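PDB 2CUL: glucose-inhibited division protein A-related protein, probable oxidoreductase from Thermus thermophilus, which binds flavin-adenine dinucleotide in a Rossmann-type fold and is probably an oxidoreductase related to the glucose-inhibited division protein A. Local coordinates for residues S54-A59 and W68-R73; R105-P110 and Y146-E151; D152-R155 and R159-E162. All blocks are in the same frame, centred on the assembly; numbering follows the deposited sequence.

Contact 1 (S54-A59 and W68-R73)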
loop_
_atom_site.group_PDB
_atom_site.type_symbol
_atom_site.label_atom_id
_atom_site.label_comp_id
_atom_site.label_asym_id
_atom_site.label_seq_id
_atom_site.Cartn_x
_atom_site.Cartn_y
_atom_site.Cartn_z
ATOM N N SER A 54 14.958 -3.311 -7.855
ATOM C CA SER A 54 13.726 -2.793 -7.266
ATOM C C SER A 54 13.773 -1.304 -6.958
ATOM O O SER A 54 14.842 -0.700 -6.891
ATOM C CB SER A 54 13.413 -3.541 -5.969
ATOM O OG SER A 54 14.447 -3.348 -5.013
ATOM N N LEU A 55 12.595 -0.719 -6.769
ATOM C CA LEU A 55 12.489 0.688 -6.414
ATOM C C LEU A 55 13.176 0.834 -5.060
ATOM O O LEU A 55 13.845 1.827 -4.791
ATOM C CB LEU A 55 11.018 1.097 -6.287
ATOM C CG LEU A 55 10.749 2.479 -5.692
ATOM C CD1 LEU A 55 11.268 3.561 -6.629
ATOM C CD2 LEU A 55 9.253 2.650 -5.461
ATOM N N LEU A 56 13.000 -0.175 -4.212
ATOM C CA LEU A 56 13.604 -0.181 -2.885
ATOM C C LEU A 56 15.126 -0.052 -2.988
ATOM O O LEU A 56 15.734 0.760 -2.292
ATOM C CB LEU A 56 13.225 -1.474 -2.147
ATOM C CG LEU A 56 13.937 -1.775 -0.825
ATOM C CD1 LEU A 56 13.728 -0.635 0.161
ATOM C CD2 LEU A 56 13.405 -3.092 -0.258
ATOM N N GLU A 57 15.735 -0.844 -3.868
ATOM C CA GLU A 57 17.184 -0.799 -4.053
ATOM C C GLU A 57 17.632 0.552 -4.606
ATOM O O GLU A 57 18.618 1.130 -4.150
ATOM C CB GLU A 57 17.634 -1.915 -5.000
ATOM C CG GLU A 57 19.130 -1.904 -5.301
ATOM C CD GLU A 57 19.582 -3.109 -6.108
ATOM O OE1 GLU A 57 19.070 -3.311 -7.225
ATOM O OE2 GLU A 57 20.455 -3.853 -5.620
ATOM N N ARG A 58 16.897 1.055 -5.591
ATOM C CA ARG A 58 17.231 2.333 -6.212
ATOM C C ARG A 58 17.126 3.512 -5.248
ATOM O O ARG A 58 17.890 4.471 -5.349
ATOM C CB ARG A 58 16.325 2.569 -7.425
ATOM C CG ARG A 58 16.457 1.493 -8.494
ATOM C CD ARG A 58 15.279 1.505 -9.458
ATOM N NE ARG A 58 15.280 0.331 -10.326
ATOM C CZ ARG A 58 15.863 0.270 -11.519
ATOM N NH1 ARG A 58 16.498 1.326 -12.010
ATOM N NH2 ARG A 58 15.812 -0.854 -12.222
ATOM N N ALA A 59 16.185 3.439 -4.310
ATOM C CA ALA A 59 15.984 4.520 -3.347
ATOM C C ALA A 59 17.024 4.562 -2.230
ATOM O O ALA A 59 17.209 5.590 -1.585
ATOM C CB ALA A 59 14.584 4.416 -2.740
ATOM N N TRP A 68 13.574 10.099 6.419
ATOM C CA TRP A 68 12.788 11.057 5.642
ATOM C C TRP A 68 13.407 11.238 4.262
ATOM O O TRP A 68 12.696 11.378 3.272
ATOM C CB TRP A 68 12.696 12.420 6.339
ATOM C CG TRP A 68 11.877 13.433 5.543
ATOM C CD1 TRP A 68 12.279 14.136 4.438
ATOM C CD2 TRP A 68 10.516 13.805 5.775
ATOM N NE1 TRP A 68 11.251 14.919 3.968
ATOM C CE2 TRP A 68 10.157 14.735 4.772
ATOM C CE3 TRP A 68 9.561 13.440 6.734
ATOM C CZ2 TRP A 68 8.882 15.307 4.702
ATOM C CZ3 TRP A 68 8.297 14.008 6.665
ATOM C CH2 TRP A 68 7.968 14.933 5.654
ATOM N N ALA A 69 14.735 11.234 4.199
ATOM C CA ALA A 69 15.434 11.390 2.929
ATOM C C ALA A 69 15.150 10.195 2.024
ATOM O O ALA A 69 15.034 10.342 0.806
ATOM C CB ALA A 69 16.935 11.532 3.167
ATOM N N PHE A 70 15.042 9.006 2.618
ATOM C CA PHE A 70 14.739 7.809 1.841
ATOM C C PHE A 70 13.362 8.023 1.212
ATOM O O PHE A 70 13.158 7.765 0.027
ATOM C CB PHE A 70 14.710 6.569 2.743
ATOM C CG PHE A 70 14.388 5.294 2.010
ATOM C CD1 PHE A 70 15.401 4.510 1.471
ATOM C CD2 PHE A 70 13.066 4.891 1.839
ATOM C CE1 PHE A 70 15.106 3.340 0.771
ATOM C CE2 PHE A 70 12.758 3.723 1.140
ATOM C CZ PHE A 70 13.780 2.947 0.605
ATOM N N HIS A 71 12.421 8.502 2.019
ATOM C CA HIS A 71 11.076 8.781 1.534
ATOM C C HIS A 71 11.126 9.750 0.351
ATOM O O HIS A 71 10.487 9.524 -0.673
ATOM C CB HIS A 71 10.217 9.387 2.654
ATOM C CG HIS A 71 9.293 10.472 2.186
ATOM N ND1 HIS A 71 9.547 11.810 2.397
ATOM C CD2 HIS A 71 8.142 10.417 1.475
ATOM C CE1 HIS A 71 8.593 12.532 1.836
ATOM N NE2 HIS A 71 7.729 11.710 1.270
ATOM N N ALA A 72 11.896 10.825 0.492
ATOM C CA ALA A 72 11.979 11.820 -0.569
ATOM C C ALA A 72 12.597 11.281 -1.852
ATOM O O ALA A 72 12.123 11.588 -2.946
ATOM C CB ALA A 72 12.758 13.048 -0.085
ATOM N N ARG A 73 13.658 10.489 -1.728
ATOM C CA ARG A 73 14.301 9.926 -2.911
ATOM C C ARG A 73 13.374 8.943 -3.622
ATOM O O ARG A 73 13.296 8.928 -4.852
ATOM C CB ARG A 73 15.616 9.227 -2.534
ATOM C CG ARG A 73 16.738 10.178 -2.120
ATOM C CD ARG A 73 18.079 9.456 -2.120
ATOM N NE ARG A 73 18.026 8.260 -1.286
ATOM C CZ ARG A 73 18.130 8.263 0.039
ATOM N NH1 ARG A 73 18.313 9.401 0.694
ATOM N NH2 ARG A 73 18.017 7.127 0.712
HETATM O O HOH W 1 18.377 6.994 -4.197
#
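Arg73 reaches the carbonyl oxygen of Ala59 side-on, with two nitrogens on one atom. NE lies 2.8 Å from Ala59 O, and NH2 is 2.9 Å from Ala59 O. The oxygen sits close to the guanidinium plane. NH2 lies in the carbonyl plane, whereas NE is tilted 24° from it. A bend at chi3 (-55°) turns the guanidinium group back to present this side. Beside this polar pair, Ala59 CB sits over one face of the Phe70 ring, a CH-pi contact 4.1 Å from the ring centroid. Leu56 comes to the same ring obliquely, with CD1 3.6 Å from Phe70 CZ. The axes of segments 55-59 and 68-73 run at 119° to each other. Phe13 of helix 13-24 and Tyr213 of helix 213-230 also touch Leu56. Asp64 gives Arg73 NH1 a long, weak ion pair. A methionine in place of Arg73 would probably leave the Ala59 carbonyl without its two guanidinium donors. The chemistry is therefore divided: an apolar patch joins the helices, and a charged group satisfies a buried residue's carbonyl at its border.

Contact 2 (R105-P110 and Y146-E151)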
loop_
_atom_site.group_PDB
_atom_site.type_symbol
_atom_site.label_atom_id
_atom_site.label_comp_id
_atom_site.label_asym_id
_atom_site.label_seq_id
_atom_site.Cartn_x
_atom_site.Cartn_y
_atom_site.Cartn_z
ATOM N N ARG A 105 -13.947 5.337 -3.137
ATOM C CA ARG A 105 -14.509 6.630 -2.801
ATOM C C ARG A 105 -13.391 7.299 -2.012
ATOM O O ARG A 105 -12.546 6.610 -1.434
ATOM C CB ARG A 105 -15.736 6.480 -1.897
ATOM C CG ARG A 105 -16.938 5.849 -2.566
ATOM C CD ARG A 105 -18.205 6.091 -1.754
ATOM N NE ARG A 105 -18.155 5.487 -0.424
ATOM C CZ ARG A 105 -18.059 4.181 -0.197
ATOM N NH1 ARG A 105 -17.996 3.331 -1.215
ATOM N NH2 ARG A 105 -18.046 3.722 1.048
ATOM N N THR A 106 -13.356 8.626 -2.005
ATOM C CA THR A 106 -12.331 9.330 -1.244
ATOM C C THR A 106 -12.991 10.332 -0.312
ATOM O O THR A 106 -14.085 10.833 -0.585
ATOM C CB THR A 106 -11.316 10.071 -2.149
ATOM O OG1 THR A 106 -11.951 11.188 -2.782
ATOM C CG2 THR A 106 -10.766 9.125 -3.210
ATOM N N TRP A 107 -12.321 10.615 0.796
ATOM C CA TRP A 107 -12.847 11.535 1.791
ATOM C C TRP A 107 -13.061 12.925 1.211
ATOM O O TRP A 107 -14.054 13.593 1.509
ATOM C CB TRP A 107 -11.887 11.637 2.974
ATOM C CG TRP A 107 -12.534 12.215 4.189
ATOM C CD1 TRP A 107 -13.254 11.538 5.134
ATOM C CD2 TRP A 107 -12.576 13.596 4.566
ATOM N NE1 TRP A 107 -13.741 12.415 6.074
ATOM C CE2 TRP A 107 -13.339 13.684 5.749
ATOM C CE3 TRP A 107 -12.042 14.769 4.015
ATOM C CZ2 TRP A 107 -13.584 14.900 6.394
ATOM C CZ3 TRP A 107 -12.286 15.979 4.656
ATOM C CH2 TRP A 107 -13.050 16.033 5.834
ATOM N N GLU A 108 -12.118 13.350 0.380
ATOM C CA GLU A 108 -12.178 14.663 -0.235
ATOM C C GLU A 108 -13.333 14.804 -1.221
ATOM O O GLU A 108 -13.705 15.919 -1.592
ATOM C CB GLU A 108 -10.838 14.970 -0.909
ATOM C CG GLU A 108 -9.634 14.990 0.057
ATOM C CD GLU A 108 -9.084 13.609 0.443
ATOM O OE1 GLU A 108 -9.519 12.579 -0.114
ATOM O OE2 GLU A 108 -8.185 13.562 1.312
ATOM N N GLY A 109 -13.896 13.672 -1.642
ATOM C CA GLY A 109 -15.031 13.700 -2.552
ATOM C C GLY A 109 -14.907 12.997 -3.895
ATOM O O GLY A 109 -15.725 12.137 -4.219
ATOM N N PRO A 110 -13.899 13.337 -4.707
ATOM C CA PRO A 110 -13.734 12.703 -6.019
ATOM C C PRO A 110 -13.401 11.216 -6.002
ATOM O O PRO A 110 -12.448 10.789 -5.349
ATOM C CB PRO A 110 -12.600 13.508 -6.655
ATOM C CG PRO A 110 -12.686 14.844 -5.966
ATOM C CD PRO A 110 -12.943 14.443 -4.538
ATOM N N TYR A 146 -7.214 7.018 8.858
ATOM C CA TYR A 146 -8.635 7.350 8.744
ATOM C C TYR A 146 -9.389 6.029 8.903
ATOM O O TYR A 146 -9.041 5.036 8.271
ATOM C CB TYR A 146 -8.934 7.963 7.372
ATOM C CG TYR A 146 -8.607 9.439 7.254
ATOM C CD1 TYR A 146 -7.308 9.911 7.461
ATOM C CD2 TYR A 146 -9.594 10.363 6.904
ATOM C CE1 TYR A 146 -6.998 11.266 7.319
ATOM C CE2 TYR A 146 -9.294 11.721 6.758
ATOM C CZ TYR A 146 -7.996 12.162 6.965
ATOM O OH TYR A 146 -7.706 13.497 6.814
ATOM N N PRO A 147 -10.443 6.013 9.737
ATOM C CA PRO A 147 -11.251 4.817 10.002
ATOM C C PRO A 147 -12.220 4.342 8.924
ATOM O O PRO A 147 -12.668 3.197 8.947
ATOM C CB PRO A 147 -11.988 5.199 11.279
ATOM C CG PRO A 147 -12.287 6.642 11.037
ATOM C CD PRO A 147 -10.955 7.166 10.510
ATOM N N ASP A 148 -12.533 5.213 7.979
ATOM C CA ASP A 148 -13.498 4.901 6.932
ATOM C C ASP A 148 -13.311 3.628 6.116
ATOM O O ASP A 148 -14.252 2.850 5.971
ATOM C CB ASP A 148 -13.601 6.084 5.979
ATOM C CG ASP A 148 -13.821 7.388 6.706
ATOM O OD1 ASP A 148 -14.960 7.902 6.676
ATOM O OD2 ASP A 148 -12.859 7.889 7.315
ATOM N N LEU A 149 -12.118 3.412 5.572
ATOM C CA LEU A 149 -11.903 2.230 4.744
ATOM C C LEU A 149 -12.146 0.930 5.500
ATOM O O LEU A 149 -12.821 0.037 4.993
ATOM C CB LEU A 149 -10.498 2.243 4.138
ATOM C CG LEU A 149 -10.175 1.102 3.168
ATOM C CD1 LEU A 149 -11.195 1.052 2.032
ATOM C CD2 LEU A 149 -8.768 1.305 2.614
ATOM N N LEU A 150 -11.602 0.811 6.707
ATOM C CA LEU A 150 -11.815 -0.404 7.485
ATOM C C LEU A 150 -13.304 -0.604 7.753
ATOM O O LEU A 150 -13.819 -1.719 7.658
ATOM C CB LEU A 150 -11.069 -0.340 8.821
ATOM C CG LEU A 150 -11.393 -1.499 9.776
ATOM C CD1 LEU A 150 -10.984 -2.822 9.141
ATOM C CD2 LEU A 150 -10.671 -1.293 11.100
ATOM N N GLU A 151 -13.992 0.481 8.099
ATOM C CA GLU A 151 -15.420 0.408 8.379
ATOM C C GLU A 151 -16.174 -0.095 7.154
ATOM O O GLU A 151 -17.064 -0.939 7.270
ATOM C CB GLU A 151 -15.955 1.782 8.793
ATOM C CG GLU A 151 -17.454 1.825 9.082
ATOM C CD GLU A 151 -17.895 0.771 10.082
ATOM O OE1 GLU A 151 -17.260 0.253 11.083
ATOM O OE2 GLU A 151 -19.202 0.741 10.105
#
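Trp107 and Tyr146 meet as a T-shaped (edge-to-face) pair. The tyrosine brings its edge to one face of the indole. Its CE2 stands above that face, offset toward the rim, and lies 4.2 Å from Trp107 CG. The two planes are at 70°, and the centroids of the five-membered ring and the tyrosine ring are 5.5 Å apart. Asp148 approaches the indole obliquely, with OD2 4.3 Å from Trp107 CD1. No hydrogen bond crosses the contact.

The pair joins a type I beta turn, Thr106 to Gly109, to residues 146-148, which lead into helix 148-155 in this Rossmann-type flavoprotein. The turn follows strand 100-106 of the mixed sheet. The CB of Trp107 points toward the other segment, and CG anti to the backbone N (chi1 -162°) turns one face of the indole to Tyr146. Tyr146 comes from the loop before the helix, and the two side chains cross at about a right angle.

This is a surface contact of modest size, burying 117 Å² in all. Thr90 and Thr92 of strand 84-97 also touch the contact: Tyr146 meets Thr90, while Trp107 and Asp148 meet Thr92. Glu108 is tied to the same strand, with its carboxylate bonded to Thr90 N and to Gln88 NE2. The FAD is close by. Leu149, one residue after Asp148, belongs to its pocket, and the side chain of Tyr146 is about 5 Å from the cofactor.

Two hydrogen bonds hold the turn and the residue after it. Gly109 N donates to Thr106 O at 3.0 Å, the bond that closes the turn. The hydroxyl of Thr106 then reaches past the turn: OG1 donates to Pro110 O at 2.6 Å, from above the plane of that carbonyl.

Contact 3 (D152-R155 and R159-E162)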
loop_
_atom_site.group_PDB
_atom_site.type_symbol
_atom_site.label_atom_id
_atom_site.label_comp_id
_atom_site.label_asym_id
_atom_site.label_seq_id
_atom_site.Cartn_x
_atom_site.Cartn_y
_atom_site.Cartn_z
ATOM N N ASP A 152 -15.813 0.411 5.978
ATOM C CA ASP A 152 -16.487 -0.011 4.758
ATOM C C ASP A 152 -16.214 -1.484 4.471
ATOM O O ASP A 152 -17.132 -2.239 4.156
ATOM C CB ASP A 152 -16.038 0.834 3.564
ATOM C CG ASP A 152 -16.979 0.704 2.381
ATOM O OD1 ASP A 152 -18.170 1.043 2.542
ATOM O OD2 ASP A 152 -16.538 0.261 1.298
ATOM N N LEU A 153 -14.953 -1.891 4.580
ATOM C CA LEU A 153 -14.593 -3.282 4.335
ATOM C C LEU A 153 -15.319 -4.195 5.323
ATOM O O LEU A 153 -15.806 -5.263 4.950
ATOM C CB LEU A 153 -13.076 -3.467 4.453
ATOM C CG LEU A 153 -12.243 -2.745 3.389
ATOM C CD1 LEU A 153 -10.771 -2.784 3.776
ATOM C CD2 LEU A 153 -12.460 -3.392 2.032
ATOM N N SER A 154 -15.399 -3.765 6.580
ATOM C CA SER A 154 -16.074 -4.545 7.617
ATOM C C SER A 154 -17.563 -4.657 7.302
ATOM O O SER A 154 -18.157 -5.730 7.431
ATOM C CB SER A 154 -15.889 -3.883 8.985
ATOM O OG SER A 154 -14.515 -3.794 9.324
ATOM N N ARG A 155 -18.164 -3.546 6.890
ATOM C CA ARG A 155 -19.584 -3.544 6.552
ATOM C C ARG A 155 -19.876 -4.483 5.391
ATOM O O ARG A 155 -20.940 -5.097 5.334
ATOM C CB ARG A 155 -20.054 -2.137 6.181
ATOM C CG ARG A 155 -20.104 -1.165 7.339
ATOM C CD ARG A 155 -20.782 0.121 6.905
ATOM N NE ARG A 155 -20.833 1.107 7.977
ATOM C CZ ARG A 155 -21.389 2.307 7.856
ATOM N NH1 ARG A 155 -21.945 2.667 6.705
ATOM N NH2 ARG A 155 -21.388 3.146 8.883
ATOM N N ARG A 159 -13.303 -10.220 6.597
ATOM C CA ARG A 159 -12.787 -10.684 7.882
ATOM C C ARG A 159 -11.327 -10.268 8.049
ATOM O O ARG A 159 -10.570 -10.244 7.079
ATOM C CB ARG A 159 -12.881 -12.210 7.975
ATOM C CG ARG A 159 -14.295 -12.771 7.939
ATOM C CD ARG A 159 -15.149 -12.211 9.060
ATOM N NE ARG A 159 -16.191 -13.151 9.462
ATOM C CZ ARG A 159 -17.109 -12.899 10.389
ATOM N NH1 ARG A 159 -17.121 -11.728 11.015
ATOM N NH2 ARG A 159 -18.008 -13.822 10.700
ATOM N N PHE A 160 -10.931 -9.972 9.284
ATOM C CA PHE A 160 -9.566 -9.542 9.578
ATOM C C PHE A 160 -8.969 -10.262 10.783
ATOM O O PHE A 160 -9.688 -10.820 11.612
ATOM C CB PHE A 160 -9.549 -8.041 9.862
ATOM C CG PHE A 160 -10.037 -7.203 8.721
ATOM C CD1 PHE A 160 -9.148 -6.733 7.759
ATOM C CD2 PHE A 160 -11.388 -6.904 8.589
ATOM C CE1 PHE A 160 -9.600 -5.977 6.679
ATOM C CE2 PHE A 160 -11.852 -6.148 7.514
ATOM C CZ PHE A 160 -10.957 -5.684 6.557
ATOM N N VAL A 161 -7.641 -10.237 10.868
ATOM C CA VAL A 161 -6.922 -10.839 11.984
ATOM C C VAL A 161 -6.026 -9.749 12.567
ATOM O O VAL A 161 -5.584 -8.855 11.849
ATOM C CB VAL A 161 -6.052 -12.044 11.539
ATOM C CG1 VAL A 161 -6.941 -13.155 11.014
ATOM C CG2 VAL A 161 -5.050 -11.622 10.476
ATOM N N GLU A 162 -5.777 -9.815 13.869
ATOM C CA GLU A 162 -4.944 -8.817 14.526
ATOM C C GLU A 162 -3.461 -9.133 14.428
ATOM O O GLU A 162 -3.043 -10.280 14.602
ATOM C CB GLU A 162 -5.337 -8.681 15.999
ATOM C CG GLU A 162 -6.715 -8.088 16.218
ATOM C CD GLU A 162 -7.008 -7.828 17.681
ATOM O OE1 GLU A 162 -6.244 -7.072 18.319
ATOM O OE2 GLU A 162 -8.005 -8.379 18.194
#
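Phe160 points its ring at helix 148-155 and meets Leu153 with its edge. Phe160 and Leu153 account for most of the 114 Å² buried here, and Ser154 adds a smaller share. Phe160 CZ, the far end of the ring, lies 3.7 Å from Leu153 CB. That methylene sits near the ring plane, so it meets the rim of the phenyl and not its face. Leu153 CD1 also reaches Phe160 CZ, at 4.0 Å. The two side chains cross at about a right angle.

Ser154 stands at a neighbouring point of the same ring. Its OG is 4.0 Å from Phe160 CE2 and approaches obliquely. This is only van der Waals contact. The hydroxyl has its polar partner in the helix itself, the carbonyl oxygen of Leu150. A chi1 of -60° puts OG beside the backbone N, where it can turn back to that carbonyl. No hydrogen bond joins the two segments, and the packing is mainly apolar.

The contact closes a tight helix-to-strand connection. Only three residues separate the segments. Strand 160-167 is an outermost strand of the four-stranded antiparallel sheet and pairs with strand 176-183. Phe183 of that strand touches Leu153, and its ring also meets Phe160 with planes at about 35°. Helix 148-155 therefore packs on the edge strand and its neighbour together.

How the contacts relate
Along the chain the three contacts follow in series, each closing before the next opens. Contact 1 lies on the opposite side of the chain's centre from the other two. Its centre is 27 Å from that of contact 2 and 31 Å from that of contact 3. Contacts 2 and 3 are neighbours, 15 Å apart between centres, and share helix 148-155. They touch through a salt bridge, Arg105 NH2 to Asp152 OD1 at 3.1 Å, and through packing of Leu150 on Phe160. The shared helix thus connects the mixed Rossmann-type sheet with the four-stranded antiparallel sheet. Side chains of all three contacts come within about 8 Å of the FAD.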